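Long-range contacts in nisin leader peptide-processing serine protease NisP (Lactococcus lactis subsp. lactis, PDB 4MZD), which probably removes the leader peptide from the nisin precursor as a subtilisin-like serine endopeptidase, the chain here holding its catalytic domain and cutting near its own C terminus: residues 149-154 with 352-357; 98-103 with 202-207; 86-91 with 367-372; 92-97 with 166-171; 258-263 with 273-278. One frame throughout, in Å; residues are numbered along the deposited sequence.

Contact 1. Residues 149-154 with 352-357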
# COMPACT_ATOMS: atom_id res chain seq x y z
N THR A 149 -8.93 -6.63 -2.02
CA THR A 149 -8.87 -7.54 -3.15
C THR A 149 -8.12 -6.88 -4.32
O THR A 149 -7.35 -7.54 -5.03
CB THR A 149 -10.29 -7.99 -3.56
OG1 THR A 149 -10.91 -8.63 -2.44
CG2 THR A 149 -10.26 -8.95 -4.74
N GLU A 150 -8.34 -5.58 -4.49
CA GLU A 150 -7.68 -4.80 -5.53
C GLU A 150 -6.17 -4.72 -5.29
O GLU A 150 -5.37 -4.88 -6.22
CB GLU A 150 -8.33 -3.41 -5.61
CG GLU A 150 -9.78 -3.47 -6.11
CD GLU A 150 -10.66 -2.32 -5.67
OE1 GLU A 150 -10.15 -1.35 -5.08
OE2 GLU A 150 -11.88 -2.41 -5.92
N VAL A 151 -5.79 -4.51 -4.03
CA VAL A 151 -4.40 -4.50 -3.63
C VAL A 151 -3.78 -5.89 -3.81
O VAL A 151 -2.68 -6.03 -4.36
CB VAL A 151 -4.27 -4.03 -2.17
CG1 VAL A 151 -2.88 -4.29 -1.61
CG2 VAL A 151 -4.62 -2.55 -2.06
N ALA A 152 -4.48 -6.93 -3.37
CA ALA A 152 -3.95 -8.29 -3.48
C ALA A 152 -3.64 -8.66 -4.92
O ALA A 152 -2.61 -9.30 -5.19
CB ALA A 152 -4.91 -9.29 -2.88
N GLY A 153 -4.50 -8.28 -5.86
CA GLY A 153 -4.26 -8.60 -7.25
C GLY A 153 -2.95 -8.03 -7.76
O GLY A 153 -2.25 -8.68 -8.55
N GLN A 154 -2.61 -6.83 -7.31
CA GLN A 154 -1.36 -6.20 -7.72
C GLN A 154 -0.14 -7.00 -7.28
O GLN A 154 0.90 -6.96 -7.93
CB GLN A 154 -1.27 -4.77 -7.19
CG GLN A 154 -2.32 -3.86 -7.77
CD GLN A 154 -2.11 -3.69 -9.25
OE1 GLN A 154 -1.13 -3.08 -9.67
NE2 GLN A 154 -3.00 -4.28 -10.06
N ASN A 352 -2.01 5.48 -4.51
CA ASN A 352 -0.75 4.91 -4.07
C ASN A 352 -0.91 3.54 -3.42
O ASN A 352 0.06 2.79 -3.31
CB ASN A 352 -0.03 5.87 -3.13
CG ASN A 352 0.49 7.09 -3.86
OD1 ASN A 352 0.51 7.12 -5.10
ND2 ASN A 352 0.92 8.10 -3.12
N SER A 353 -2.12 3.22 -2.99
CA SER A 353 -2.40 1.86 -2.52
C SER A 353 -2.12 0.78 -3.56
O SER A 353 -2.03 -0.38 -3.18
CB SER A 353 -3.85 1.72 -2.07
OG SER A 353 -4.72 2.02 -3.13
N PHE A 354 -2.02 1.15 -4.83
CA PHE A 354 -1.79 0.19 -5.90
C PHE A 354 -0.37 0.21 -6.44
O PHE A 354 0.03 -0.70 -7.17
CB PHE A 354 -2.85 0.37 -6.99
CG PHE A 354 -4.23 0.33 -6.43
CD1 PHE A 354 -4.71 -0.84 -5.86
CD2 PHE A 354 -5.01 1.47 -6.37
CE1 PHE A 354 -5.96 -0.88 -5.27
CE2 PHE A 354 -6.28 1.43 -5.79
CZ PHE A 354 -6.74 0.24 -5.24
N ALA A 355 0.39 1.24 -6.05
CA ALA A 355 1.84 1.27 -6.27
C ALA A 355 2.55 0.43 -5.20
O ALA A 355 3.46 -0.34 -5.50
CB ALA A 355 2.34 2.71 -6.22
N THR A 356 2.10 0.59 -3.96
CA THR A 356 2.67 -0.09 -2.80
C THR A 356 2.80 -1.61 -2.97
O THR A 356 3.88 -2.16 -2.77
CB THR A 356 1.88 0.33 -1.54
OG1 THR A 356 1.93 1.75 -1.43
CG2 THR A 356 2.47 -0.26 -0.28
N PRO A 357 1.72 -2.30 -3.39
CA PRO A 357 1.82 -3.76 -3.55
C PRO A 357 2.76 -4.19 -4.67
O PRO A 357 3.27 -5.32 -4.61
CB PRO A 357 0.37 -4.18 -3.87
CG PRO A 357 -0.30 -2.91 -4.34
CD PRO A 357 0.33 -1.85 -3.49

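Contact 2. Residues 98-103 with 202-207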
# COMPACT_ATOMS: atom_id res chain seq x y z
N ILE A 98 -0.87 -8.88 3.91
CA ILE A 98 -1.60 -7.73 3.40
C ILE A 98 -2.51 -7.17 4.48
O ILE A 98 -3.47 -7.83 4.90
CB ILE A 98 -2.44 -8.07 2.16
CG1 ILE A 98 -1.61 -8.83 1.12
CG2 ILE A 98 -3.02 -6.80 1.56
CD1 ILE A 98 -2.45 -9.29 -0.07
N ILE A 99 -2.20 -5.96 4.95
CA ILE A 99 -2.97 -5.31 6.00
C ILE A 99 -3.90 -4.32 5.30
O ILE A 99 -3.47 -3.26 4.83
CB ILE A 99 -2.03 -4.61 6.99
CG1 ILE A 99 -1.13 -5.65 7.67
CG2 ILE A 99 -2.83 -3.82 8.01
CD1 ILE A 99 -0.13 -5.08 8.67
N ASP A 100 -5.17 -4.69 5.19
CA ASP A 100 -6.08 -3.96 4.31
C ASP A 100 -7.52 -4.35 4.64
O ASP A 100 -7.81 -4.73 5.77
CB ASP A 100 -5.71 -4.22 2.84
CG ASP A 100 -6.00 -3.04 1.95
OD1 ASP A 100 -7.20 -2.75 1.75
OD2 ASP A 100 -5.05 -2.41 1.43
N SER A 101 -8.42 -4.26 3.67
CA SER A 101 -9.83 -4.51 3.96
C SER A 101 -10.26 -5.97 3.89
O SER A 101 -11.45 -6.26 3.89
CB SER A 101 -10.74 -3.65 3.07
OG SER A 101 -10.71 -4.09 1.72
N GLY A 102 -9.30 -6.90 3.84
CA GLY A 102 -9.61 -8.30 3.68
C GLY A 102 -9.44 -8.74 2.25
O GLY A 102 -8.80 -8.05 1.45
N ILE A 103 -9.99 -9.89 1.90
CA ILE A 103 -9.86 -10.37 0.53
C ILE A 103 -11.09 -11.19 0.16
O ILE A 103 -11.76 -11.74 1.03
CB ILE A 103 -8.58 -11.23 0.35
CG1 ILE A 103 -8.12 -11.29 -1.11
CG2 ILE A 103 -8.76 -12.63 0.94
CD1 ILE A 103 -6.75 -11.92 -1.30
N ASN A 202 2.55 -5.42 3.67
CA ASN A 202 2.03 -4.35 2.82
C ASN A 202 0.95 -3.56 3.53
O ASN A 202 -0.05 -4.15 3.96
CB ASN A 202 1.45 -4.96 1.54
CG ASN A 202 1.03 -3.92 0.51
OD1 ASN A 202 1.79 -3.58 -0.39
ND2 ASN A 202 -0.18 -3.39 0.66
N ILE A 203 1.14 -2.24 3.64
CA ILE A 203 0.15 -1.37 4.27
C ILE A 203 -0.26 -0.24 3.30
O ILE A 203 0.38 0.82 3.23
CB ILE A 203 0.65 -0.78 5.60
CG1 ILE A 203 1.24 -1.88 6.49
CG2 ILE A 203 -0.49 -0.04 6.31
CD1 ILE A 203 1.66 -1.38 7.85
N SER A 204 -1.33 -0.48 2.56
CA SER A 204 -1.85 0.49 1.59
C SER A 204 -2.89 1.43 2.22
O SER A 204 -3.98 1.63 1.68
CB SER A 204 -2.45 -0.25 0.39
OG SER A 204 -1.42 -0.82 -0.40
N ALA A 205 -2.52 2.01 3.36
CA ALA A 205 -3.41 2.81 4.18
C ALA A 205 -2.55 3.66 5.10
O ALA A 205 -1.39 3.32 5.33
CB ALA A 205 -4.31 1.91 5.02
N GLY A 206 -3.09 4.74 5.65
CA GLY A 206 -2.30 5.58 6.53
C GLY A 206 -3.10 6.72 7.11
O GLY A 206 -4.32 6.78 6.98
N GLN A 207 -2.39 7.63 7.76
CA GLN A 207 -3.01 8.78 8.41
C GLN A 207 -1.94 9.82 8.68
O GLN A 207 -0.75 9.49 8.82
CB GLN A 207 -3.65 8.37 9.74
CG GLN A 207 -2.61 7.94 10.77
CD GLN A 207 -3.20 7.26 11.99
OE1 GLN A 207 -2.90 6.10 12.26
NE2 GLN A 207 -4.02 7.97 12.75
O HOH W 1 -2.52 -3.05 2.30

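Contact 3. Residues 86-91 with 367-372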
# COMPACT_ATOMS: atom_id res chain seq x y z
N ALA A 86 9.72 -14.18 -16.45
CA ALA A 86 10.53 -15.30 -16.92
C ALA A 86 11.83 -15.44 -16.14
O ALA A 86 12.48 -16.48 -16.20
CB ALA A 86 10.82 -15.16 -18.41
N LEU A 87 12.21 -14.40 -15.41
CA LEU A 87 13.48 -14.39 -14.71
C LEU A 87 13.47 -15.16 -13.39
O LEU A 87 14.50 -15.68 -12.97
CB LEU A 87 13.97 -12.96 -14.46
CG LEU A 87 14.27 -12.13 -15.71
CD1 LEU A 87 14.79 -10.76 -15.32
CD2 LEU A 87 15.26 -12.85 -16.62
N TYR A 88 12.31 -15.22 -12.73
CA TYR A 88 12.24 -15.84 -11.41
C TYR A 88 10.83 -16.29 -11.02
O TYR A 88 9.86 -15.55 -11.20
CB TYR A 88 12.79 -14.90 -10.34
CG TYR A 88 12.94 -15.60 -9.02
CD1 TYR A 88 13.94 -16.54 -8.84
CD2 TYR A 88 12.06 -15.37 -7.97
CE1 TYR A 88 14.07 -17.23 -7.66
CE2 TYR A 88 12.19 -16.05 -6.77
CZ TYR A 88 13.20 -16.98 -6.63
OH TYR A 88 13.35 -17.68 -5.45
N GLN A 89 10.74 -17.50 -10.47
CA GLN A 89 9.50 -18.04 -9.93
C GLN A 89 9.69 -18.32 -8.45
O GLN A 89 10.56 -19.10 -8.07
CB GLN A 89 9.15 -19.35 -10.66
CG GLN A 89 8.20 -20.25 -9.90
CD GLN A 89 6.83 -19.63 -9.75
OE1 GLN A 89 6.28 -19.08 -10.70
NE2 GLN A 89 6.27 -19.72 -8.55
N PRO A 90 8.87 -17.69 -7.59
CA PRO A 90 9.08 -17.85 -6.15
C PRO A 90 8.68 -19.21 -5.60
O PRO A 90 7.81 -19.90 -6.14
CB PRO A 90 8.18 -16.77 -5.54
CG PRO A 90 7.08 -16.61 -6.56
CD PRO A 90 7.76 -16.77 -7.89
N SER A 91 9.34 -19.58 -4.51
CA SER A 91 8.99 -20.76 -3.74
C SER A 91 7.76 -20.48 -2.88
O SER A 91 7.25 -19.36 -2.84
CB SER A 91 10.15 -21.16 -2.83
OG SER A 91 10.16 -20.36 -1.66
N VAL A 367 13.60 -11.34 -1.64
CA VAL A 367 13.83 -12.05 -0.40
C VAL A 367 13.97 -13.54 -0.68
O VAL A 367 14.88 -14.20 -0.18
CB VAL A 367 12.69 -11.80 0.61
CG1 VAL A 367 12.76 -12.79 1.76
CG2 VAL A 367 12.75 -10.37 1.13
N ASP A 368 13.07 -14.06 -1.51
CA ASP A 368 13.06 -15.47 -1.86
C ASP A 368 14.26 -15.86 -2.73
O ASP A 368 14.94 -16.85 -2.46
CB ASP A 368 11.74 -15.81 -2.55
CG ASP A 368 11.47 -17.30 -2.63
OD1 ASP A 368 11.31 -17.93 -1.56
OD2 ASP A 368 11.38 -17.83 -3.76
N LYS A 369 14.54 -15.07 -3.77
CA LYS A 369 15.62 -15.40 -4.70
C LYS A 369 17.00 -15.37 -4.05
O LYS A 369 17.81 -16.26 -4.27
CB LYS A 369 15.61 -14.44 -5.90
CG LYS A 369 16.78 -14.67 -6.85
CD LYS A 369 16.77 -13.68 -8.01
CE LYS A 369 18.03 -13.79 -8.87
NZ LYS A 369 18.03 -15.01 -9.71
N TYR A 370 17.25 -14.35 -3.24
CA TYR A 370 18.58 -14.13 -2.68
C TYR A 370 18.72 -14.61 -1.24
O TYR A 370 19.81 -14.54 -0.66
CB TYR A 370 18.96 -12.64 -2.80
CG TYR A 370 19.28 -12.19 -4.21
CD1 TYR A 370 20.50 -12.51 -4.80
CD2 TYR A 370 18.38 -11.43 -4.95
CE1 TYR A 370 20.81 -12.10 -6.08
CE2 TYR A 370 18.68 -11.01 -6.24
CZ TYR A 370 19.91 -11.35 -6.80
OH TYR A 370 20.24 -10.95 -8.07
N GLY A 371 17.63 -15.12 -0.66
CA GLY A 371 17.64 -15.55 0.72
C GLY A 371 18.02 -14.42 1.67
O GLY A 371 18.75 -14.63 2.64
N ILE A 372 17.51 -13.22 1.39
CA ILE A 372 17.83 -12.04 2.19
C ILE A 372 17.07 -12.05 3.51
O ILE A 372 15.84 -11.92 3.53
CB ILE A 372 17.53 -10.74 1.44
CG1 ILE A 372 18.36 -10.66 0.15
CG2 ILE A 372 17.81 -9.53 2.32
CD1 ILE A 372 18.16 -9.38 -0.62
O HOH W 2 16.21 -13.96 -11.55

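Contact 4. Residues 92-97 with 166-171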
# COMPACT_ATOMS: atom_id res chain seq x y z
N LYS A 92 7.32 -21.51 -2.16
CA LYS A 92 6.19 -21.37 -1.25
C LYS A 92 6.60 -20.88 0.14
O LYS A 92 5.75 -20.72 1.02
CB LYS A 92 5.44 -22.70 -1.13
CG LYS A 92 4.75 -23.13 -2.41
CD LYS A 92 3.79 -22.07 -2.91
CE LYS A 92 2.88 -22.63 -3.99
NZ LYS A 92 1.96 -21.60 -4.52
N LYS A 93 7.89 -20.64 0.34
CA LYS A 93 8.39 -20.23 1.65
C LYS A 93 8.18 -18.74 1.93
O LYS A 93 8.12 -18.33 3.09
CB LYS A 93 9.87 -20.59 1.79
CG LYS A 93 10.15 -22.07 1.86
CD LYS A 93 11.63 -22.32 2.09
CE LYS A 93 12.17 -21.54 3.28
NZ LYS A 93 12.52 -20.12 2.94
N ILE A 94 8.06 -17.94 0.89
CA ILE A 94 7.92 -16.50 1.01
C ILE A 94 6.44 -16.12 1.02
O ILE A 94 5.62 -16.76 0.34
CB ILE A 94 8.65 -15.80 -0.17
CG1 ILE A 94 8.55 -14.28 -0.07
CG2 ILE A 94 8.10 -16.26 -1.52
CD1 ILE A 94 9.23 -13.69 1.14
N SER A 95 6.09 -15.10 1.79
CA SER A 95 4.73 -14.57 1.71
C SER A 95 4.71 -13.08 2.00
O SER A 95 5.60 -12.54 2.64
CB SER A 95 3.80 -15.28 2.69
OG SER A 95 4.24 -15.10 4.02
N VAL A 96 3.66 -12.44 1.50
CA VAL A 96 3.38 -11.06 1.83
C VAL A 96 2.14 -11.01 2.72
O VAL A 96 1.11 -11.62 2.40
CB VAL A 96 3.11 -10.21 0.56
CG1 VAL A 96 2.83 -8.77 0.94
CG2 VAL A 96 4.31 -10.29 -0.40
N GLY A 97 2.25 -10.31 3.84
CA GLY A 97 1.10 -10.08 4.68
C GLY A 97 0.41 -8.79 4.27
O GLY A 97 1.04 -7.73 4.24
N PRO A 166 3.20 -13.25 -9.70
CA PRO A 166 2.02 -14.10 -9.83
C PRO A 166 2.10 -15.37 -8.98
O PRO A 166 3.07 -16.12 -9.06
CB PRO A 166 2.00 -14.43 -11.33
CG PRO A 166 2.67 -13.25 -11.96
CD PRO A 166 3.78 -12.90 -11.00
N GLY A 167 1.07 -15.58 -8.17
CA GLY A 167 0.97 -16.77 -7.36
C GLY A 167 1.75 -16.76 -6.06
O GLY A 167 1.68 -17.72 -5.29
N ILE A 168 2.50 -15.70 -5.78
CA ILE A 168 3.22 -15.62 -4.51
C ILE A 168 2.22 -15.67 -3.35
O ILE A 168 1.12 -15.13 -3.43
CB ILE A 168 4.14 -14.38 -4.44
CG1 ILE A 168 5.28 -14.60 -3.45
CG2 ILE A 168 3.35 -13.11 -4.14
CD1 ILE A 168 6.42 -13.62 -3.66
N THR A 169 2.59 -16.34 -2.27
CA THR A 169 1.68 -16.53 -1.16
C THR A 169 1.35 -15.21 -0.48
O THR A 169 2.24 -14.40 -0.20
CB THR A 169 2.27 -17.51 -0.13
OG1 THR A 169 2.55 -18.75 -0.79
CG2 THR A 169 1.30 -17.77 1.00
N VAL A 170 0.06 -14.99 -0.25
CA VAL A 170 -0.39 -13.84 0.52
C VAL A 170 -1.22 -14.28 1.72
O VAL A 170 -2.06 -15.19 1.62
CB VAL A 170 -1.19 -12.83 -0.33
CG1 VAL A 170 -0.29 -12.26 -1.41
CG2 VAL A 170 -2.44 -13.45 -0.92
N ASN A 171 -0.96 -13.64 2.86
CA ASN A 171 -1.71 -13.85 4.08
C ASN A 171 -2.45 -12.55 4.41
O ASN A 171 -1.96 -11.47 4.10
CB ASN A 171 -0.78 -14.28 5.21
CG ASN A 171 -0.20 -15.66 4.98
OD1 ASN A 171 -0.93 -16.62 4.74
ND2 ASN A 171 1.12 -15.76 5.03
O HOH W 3 3.00 -20.95 0.77
O HOH W 4 0.76 -19.84 -2.72
O HOH W 5 4.22 -19.54 -5.26
O HOH W 6 4.87 -18.08 -1.97

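Contact 5. Residues 258-263 with 273-278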
# COMPACT_ATOMS: atom_id res chain seq x y z
N THR A 258 2.70 23.42 4.57
CA THR A 258 1.66 22.96 3.67
C THR A 258 0.85 21.83 4.30
O THR A 258 -0.36 21.75 4.12
CB THR A 258 2.24 22.55 2.31
OG1 THR A 258 2.74 23.72 1.64
CG2 THR A 258 1.17 21.89 1.44
N MET A 259 1.53 20.96 5.05
CA MET A 259 0.84 19.87 5.74
C MET A 259 -0.03 20.40 6.89
O MET A 259 -1.12 19.89 7.15
CB MET A 259 1.83 18.83 6.26
CG MET A 259 2.57 18.07 5.17
SD MET A 259 3.55 16.67 5.79
CE MET A 259 2.40 15.30 5.62
N ILE A 260 0.46 21.43 7.58
CA ILE A 260 -0.35 22.07 8.60
C ILE A 260 -1.59 22.72 7.99
O ILE A 260 -2.70 22.58 8.51
CB ILE A 260 0.47 23.11 9.38
CG1 ILE A 260 1.44 22.40 10.32
CG2 ILE A 260 -0.45 24.04 10.17
CD1 ILE A 260 0.76 21.71 11.48
N ASN A 261 -1.40 23.44 6.89
CA ASN A 261 -2.53 24.06 6.20
C ASN A 261 -3.56 23.03 5.78
O ASN A 261 -4.77 23.28 5.86
CB ASN A 261 -2.06 24.86 4.98
CG ASN A 261 -1.23 26.06 5.36
OD1 ASN A 261 -1.21 26.48 6.52
ND2 ASN A 261 -0.53 26.63 4.38
N PHE A 262 -3.09 21.87 5.33
CA PHE A 262 -3.99 20.79 4.96
C PHE A 262 -4.76 20.33 6.20
O PHE A 262 -5.99 20.21 6.16
CB PHE A 262 -3.20 19.64 4.32
CG PHE A 262 -4.03 18.44 3.98
CD1 PHE A 262 -4.67 18.34 2.75
CD2 PHE A 262 -4.16 17.39 4.88
CE1 PHE A 262 -5.43 17.22 2.43
CE2 PHE A 262 -4.91 16.27 4.57
CZ PHE A 262 -5.55 16.19 3.35
N LEU A 263 -4.06 20.10 7.30
CA LEU A 263 -4.71 19.62 8.52
C LEU A 263 -5.74 20.59 9.08
O LEU A 263 -6.73 20.18 9.68
CB LEU A 263 -3.68 19.29 9.61
CG LEU A 263 -2.82 18.05 9.41
CD1 LEU A 263 -2.07 17.74 10.70
CD2 LEU A 263 -3.69 16.87 9.00
N GLY A 273 2.71 21.84 14.95
CA GLY A 273 3.87 21.02 15.19
C GLY A 273 4.23 20.23 13.94
O GLY A 273 3.68 20.45 12.86
N LYS A 274 5.17 19.30 14.10
CA LYS A 274 5.60 18.45 12.99
C LYS A 274 4.50 17.49 12.57
O LYS A 274 3.94 16.77 13.39
CB LYS A 274 6.84 17.66 13.42
CG LYS A 274 7.36 16.67 12.38
CD LYS A 274 7.89 17.36 11.12
CE LYS A 274 8.46 16.33 10.15
NZ LYS A 274 9.11 16.96 8.96
N VAL A 275 4.22 17.47 11.27
CA VAL A 275 3.25 16.54 10.71
C VAL A 275 3.98 15.45 9.94
O VAL A 275 4.92 15.72 9.18
CB VAL A 275 2.28 17.25 9.75
CG1 VAL A 275 1.22 16.27 9.25
CG2 VAL A 275 1.63 18.43 10.46
N VAL A 276 3.55 14.21 10.16
CA VAL A 276 4.08 13.06 9.42
C VAL A 276 2.94 12.26 8.78
O VAL A 276 1.81 12.27 9.26
CB VAL A 276 4.94 12.15 10.32
CG1 VAL A 276 6.10 12.94 10.91
CG2 VAL A 276 4.10 11.53 11.43
N ASP A 277 3.29 11.58 7.69
CA ASP A 277 2.43 10.64 6.97
C ASP A 277 2.82 9.26 7.51
O ASP A 277 3.93 8.78 7.24
CB ASP A 277 2.73 10.80 5.47
CG ASP A 277 1.73 10.10 4.56
OD1 ASP A 277 0.96 9.24 5.05
OD2 ASP A 277 1.74 10.39 3.34
N ALA A 278 1.96 8.67 8.32
CA ALA A 278 2.26 7.43 9.04
C ALA A 278 1.43 6.24 8.54
O ALA A 278 0.25 6.39 8.26
CB ALA A 278 2.04 7.63 10.53

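Contact 1. Residues 149-154 with 352-357
Phe-354 points the CE1 side of its ring at the helix 149-154, overlapping Glu-150 and Val-151. Glu-150 CB lies 3.5 Å from Phe-354 CE1, an oblique approach, and the glutamate's OE2 is hydrogen-bonded to Thr-341. The amide N of Val-151 comes to the ring edge, close to the ring plane, 3.8 Å from Phe-354 CE1. The two methyls of Val-151 divide the work: with CG1 opposite the backbone N (chi1 168°), CG1 reaches Pro-357 CB at 4.0 Å, while CG2 sits 3.6 Å from Ser-353 O. One turn further on, Gln-154 CB packs 3.5 Å from Pro-357 CG; the chain bends at chi2 (-65°), and OE1 is hydrogen-bonded to Lys-358 NZ. No hydrogen bond spans the two segments, so apolar surface carries the contact. Within 352-357, Asn-352 O accepts from Thr-356 N and OG1 on opposite faces of its carbonyl plane, which helps to fix the turn carrying Ser-353, predicted to be the charge-relay serine. Its OG lies on one face of the Phe-354 ring, offset toward the rim, and is hydrogen-bonded to O of Arg-488, the last residue, as would fit a retained cleavage end. Thus the helix 147-156 and the start of helix 356-370 meet against strands 95-100 and 200-210, where Val-151 touches Asp-100 and Asn-202.

Contact 2. Residues 98-103 with 202-207
Ile-98 and Asn-202 face each other as a parallel bridge, Ile-99 N donating to Asn-202 O at 3.0 Å with an N-H...O angle of 166°, before the strands part and Asp-100 CA stands 6.7 Å from Ser-204 CA. On one face of the sheet Ile-99 and Ile-203 run side by side, because both set CG1 opposite the carbonyl carbon (chi1 -62° and -49°); Ile-99 CD1 ends 4.1 Å from Ile-203 CG1, and Ile-190 of helix 183-195 touches both. Where the strands separate, water 1 sits between them. It accepts from Ser-204 N at 2.8 Å and from Asn-202 ND2 at 2.9 Å. Towards the other strand it lies 2.8 Å from Asp-100 OD2 and also close to Ile-99 O, as a donor, although more acceptors surround it than it has protons. The Asn-202 amide is held flat by further partners: ND2 reaches Ser-204 OG at 3.0 Å, near the amide plane, and OD1 is bonded to Ser-360. Ser-204 OG continues to Ser-353 O, while Ser-204 CB lies 3.5 Å from Asp-100 OD2. The other carboxylate oxygen, OD1, takes Ser-101 N on its anti lone pair and is bonded to His-147 ND1. With OD2 probably held by the shared water, this would help to fix the carboxylate's rotation, consistent with the predicted charge relay of Asp-100, His-147 and Ser-353.

Contact 3. Residues 86-91 with 367-372
Asp-368 is the tight end of this surface contact, its carboxylate taking three hydrogen bonds from Tyr-88 and Ser-91. OD2 accepts from Tyr-88 OH at 2.6 Å and, through the opposite face of the carboxylate plane, from Ser-91 N at 2.8 Å in a nearly straight bond (172°). OD1 uses its syn lone pair for Ser-91 OG at 2.7 Å, so both oxygens are engaged and the group cannot easily rotate. CG of Tyr-88 stands opposite its backbone N (chi1 -170°), which sends the ring across towards the helix; the carboxylate meets it at the ring edge, while Lys-369 covers one face. The latter is a CH-pi contact, with Lys-369 CB 3.7 Å from the ring centroid and only 17° off the ring normal. The remainder of the lysine marks the looser side. Its chain stays extended along the ring rim and turns at chi4, and NZ is linked to the 86-91 segment through water 2, which accepts from NZ at 2.8 Å and donates to Leu-87 O at 2.8 Å. The partners sit at the C-terminal end of helix 356-370, closed by Gly-371 with positive phi and a bond from Ile-372 N to Val-367 O. Leu-401 of helix 397-402 touches Tyr-88 and Lys-369, and Ile-94, leading into strand 95-100, packs on Asp-368.

Contact 4. Residues 92-97 with 166-171
Asn-171 carries the one flat side-chain group of this contact, and Ser-95 approaches the nitrogen end of that amide from one side of its plane, Ser-95 CB lying 3.6 Å from Asn-171 ND2. At the amide's ends the firm partners come from elsewhere: Asn-198 OD1 binds both Asn-171 ND2 and Ser-95 OG, which stands between its backbone N and carbonyl carbon (chi1 62°) on the Asn-171 side, and Tyr-117 N binds Asn-171 OD1. Flat peptide groups do the rest. Val-96 N donates to Thr-169 O at 3.0 Å (161°), and Val-96 O accepts from Asn-171 N at 2.9 Å (164°); both donors are somewhat tilted from the carbonyl planes. The same residue of strand 95-97 thus gives and takes on either side of Val-170, the ladder of a parallel pair. CA-H groups fill in between, such as Ser-95 CA 3.1 Å from Thr-169 O.

Ahead of the ladder the chains are held by water instead. Water 6 donates to Ile-94 O at 2.8 Å and accepts from Thr-169 N at 2.9 Å, in place of a direct bond. Water 5 joins Lys-92 NZ to Gly-167 O; water 4 binds Lys-92 NZ and Thr-169 OG1 and reaches Gly-167 O only weakly. On the side facing helix 356-370, Ile-94 CG2 touches Ile-168 CD1 at 3.8 Å, both packed on Ala-364, while Val-96 and Val-170 face Ile-155 of helix 147-156. Such a parallel pair belongs to the largely parallel central sheet, with helices packed on it, of the subtilisin-like alpha/beta fold.

Contact 5. Residues 258-263 with 273-278
Val-275 drives its side chain into the helix 258-263, and each carbon beyond the backbone finds a partner there. CB lies 3.9 Å from Met-259 CB in one of the two modelled conformers of the methionine. Next, CG1, opposite the backbone N (chi1 -176°), meets Leu-263 CD1 at 3.9 Å. CG2, which the same torsion sets beside the backbone N, is wedged between two residues: Ile-260 CD1 at 3.5 Å and Leu-263 CD1 at 3.8 Å. The leucine arrives tip to tip with the valine, whereas Ile-260 passes it obliquely. Ile-260 CD1 also rests 3.5 Å from Gly-273 O. The second conformer of Met-259 makes the placing of its SD and CE against the strand doubtful. No hydrogen bond spans the segments; the N-to-C directions of the short axes differ by 77°, and apolar side chains bridge their 9.0 Å closest approach. Asn-256, at the start of the helix, ties the two together by binding Val-275 N and Gly-273 O. Strand 275-278 pairs antiparallel with strand 200-210, whose Tyr-208 and Met-210 touch Met-259 and Ile-260; further along strand 275-278, Asp-277 is bonded to Gly-247 N and forms a salt bridge with Arg-488.

From the N terminus, contact 3 opens first at 86-91 and closes last at 367-372, so its loop encloses the other four. Contact 4 opens next, then contact 2 and contact 1; 4 closes at 166-171 and 2 at 202-207, while 1 waits until 352-357. Contacts 1, 2 and 4 therefore cross one another. Contact 5 is a short local loop after 4 and 2, within those of 1 and 3. Contacts 4 and 2 flank strand 95-100 in the central sheet, contact 1 joins helix 147-156 to helix 356-370 against that sheet, contact 3 fastens the lead-in chain to helix 356-370, and contact 5 packs helix 256-264 on strand 275-278, antiparallel neighbour of contact 2's strand 200-210.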